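Local structure of putative ABC transporter amino acid-binding protein (Sinorhizobium meliloti, 2Q88) at residues A[113-116]-A[117-120]. The protein binds the compatible solute ectoine, and also recognises hydroxyectoine, as the substrate-binding protein of an ABC transporter linked to osmoprotection. Residues are numbered along the deposited sequence; the frame is centred on the assembly and turned at random.
Sequences LKSY and KDIA
S115 and D118 exchange hydrogen bonds at the start of helix 116-121. D118 N donates to S115 OG over 3.2 Å with an N-H...O angle of 149°, which identifies S115 as the N-cap; its chi1 of 69° places OG between the backbone N and the carbonyl carbon, within reach of that amide. In return, D118 OD2 accepts from S115 N, but weakly: the N-H...O angle is 126° at 3.3 Å. The straighter bond to the same oxygen comes from one residue earlier, where K114 N lies 3.0 Å from D118 OD2, which accepts through its anti lone pair, the one away from OD1. Two amides converge on D118 OD2, one of them weakly, which should restrict rotation of the carboxylate, whereas the ammonium of K114 stays apart, K114 NZ being 6.5 Å from D118 OD2. Apolar contacts flank this polar set. L113 CD2 packs on I119 CG1 at 4.0 Å and also touches the backbone carbonyl of D118. I119 and Y116 run side by side, with I119 CD1 4.1 Å from Y116 CD2 in an oblique approach to the ring. The first helical turn is closed by A120 N donating to Y116 O. Further out, the phenol of Y116 is buried, its OH hydrogen-bonded to S171 and its ring edge-to-face with F103, while R148 donates from NH1 to I119 O and from NH2 to A120 O. Reciprocal bonding between the N-cap serine and the aspartate three residues on defines a capping box, here joining the loop after strand 98-106 to a helix packed on the mixed sheet of a periplasmic-binding-protein fold.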
loop_
_atom_site.group_PDB
_atom_site.type_symbol
_atom_site.label_atom_id
_atom_site.label_comp_id
_atom_site.label_asym_id
_atom_site.label_seq_id
_atom_site.Cartn_x
_atom_site.Cartn_y
_atom_site.Cartn_z
ATOM N N LEU A 113 -10.877 -21.783 1.215
ATOM C CA LEU A 113 -11.026 -20.372 0.867
ATOM C C LEU A 113 -9.963 -19.950 -0.150
ATOM O O LEU A 113 -8.775 -19.924 0.172
ATOM C CB LEU A 113 -10.951 -19.488 2.125
ATOM C CG LEU A 113 -11.910 -19.795 3.283
ATOM C CD1 LEU A 113 -11.519 -19.021 4.544
ATOM C CD2 LEU A 113 -13.357 -19.503 2.905
ATOM N N LYS A 114 -10.403 -19.641 -1.371
ATOM C CA LYS A 114 -9.512 -19.279 -2.487
ATOM C C LYS A 114 -9.864 -17.908 -3.093
ATOM O O LYS A 114 -9.082 -17.337 -3.861
ATOM C CB LYS A 114 -9.568 -20.354 -3.593
ATOM C CG LYS A 114 -9.224 -21.773 -3.151
ATOM C CD LYS A 114 -9.533 -22.765 -4.263
ATOM C CE LYS A 114 -9.388 -24.214 -3.806
ATOM N NZ LYS A 114 -9.733 -25.171 -4.920
ATOM N N SER A 115 -11.050 -17.401 -2.763
ATOM C CA SER A 115 -11.538 -16.130 -3.286
ATOM C C SER A 115 -12.300 -15.401 -2.187
ATOM O O SER A 115 -12.654 -16.007 -1.179
ATOM C CB SER A 115 -12.464 -16.367 -4.492
ATOM O OG SER A 115 -13.691 -16.966 -4.100
ATOM N N TYR A 116 -12.565 -14.105 -2.376
ATOM C CA TYR A 116 -13.336 -13.371 -1.375
ATOM C C TYR A 116 -14.779 -13.854 -1.329
ATOM O O TYR A 116 -15.435 -13.756 -0.289
ATOM C CB TYR A 116 -13.273 -11.865 -1.607
ATOM C CG TYR A 116 -11.919 -11.275 -1.310
ATOM C CD1 TYR A 116 -11.034 -10.973 -2.344
ATOM C CD2 TYR A 116 -11.514 -11.024 0.004
ATOM C CE1 TYR A 116 -9.775 -10.411 -2.083
ATOM C CE2 TYR A 116 -10.241 -10.457 0.280
ATOM C CZ TYR A 116 -9.376 -10.168 -0.774
ATOM O OH TYR A 116 -8.111 -9.620 -0.543
ATOM N N LYS A 117 -15.253 -14.389 -2.454
ATOM C CA LYS A 117 -16.583 -15.007 -2.533
ATOM C C LYS A 117 -16.685 -16.230 -1.629
ATOM O O LYS A 117 -17.702 -16.443 -0.984
ATOM C CB LYS A 117 -16.899 -15.395 -3.976
ATOM C CG LYS A 117 -18.351 -15.777 -4.219
ATOM C CD LYS A 117 -18.599 -15.999 -5.697
ATOM C CE LYS A 117 -18.154 -17.384 -6.121
ATOM N NZ LYS A 117 -18.965 -18.444 -5.471
ATOM N N ASP A 118 -15.620 -17.022 -1.576
ATOM C CA ASP A 118 -15.588 -18.217 -0.737
ATOM C C ASP A 118 -15.809 -17.860 0.728
ATOM O O ASP A 118 -16.458 -18.599 1.469
ATOM C CB ASP A 118 -14.256 -18.936 -0.909
ATOM C CG ASP A 118 -14.162 -19.692 -2.218
ATOM O OD1 ASP A 118 -15.215 -19.977 -2.821
ATOM O OD2 ASP A 118 -13.080 -20.048 -2.725
ATOM N N ILE A 119 -15.276 -16.710 1.132
ATOM C CA ILE A 119 -15.433 -16.218 2.492
ATOM C C ILE A 119 -16.857 -15.752 2.724
ATOM O O ILE A 119 -17.432 -16.020 3.779
ATOM C CB ILE A 119 -14.446 -15.061 2.783
ATOM C CG1 ILE A 119 -12.998 -15.498 2.514
ATOM C CG2 ILE A 119 -14.586 -14.587 4.243
ATOM C CD1 ILE A 119 -12.030 -14.329 2.455
ATOM N N ALA A 120 -17.426 -15.058 1.735
ATOM C CA ALA A 120 -18.803 -14.593 1.836
ATOM C C ALA A 120 -19.775 -15.765 1.960
ATOM O O ALA A 120 -20.747 -15.695 2.715
ATOM C CB ALA A 120 -19.160 -13.728 0.640
#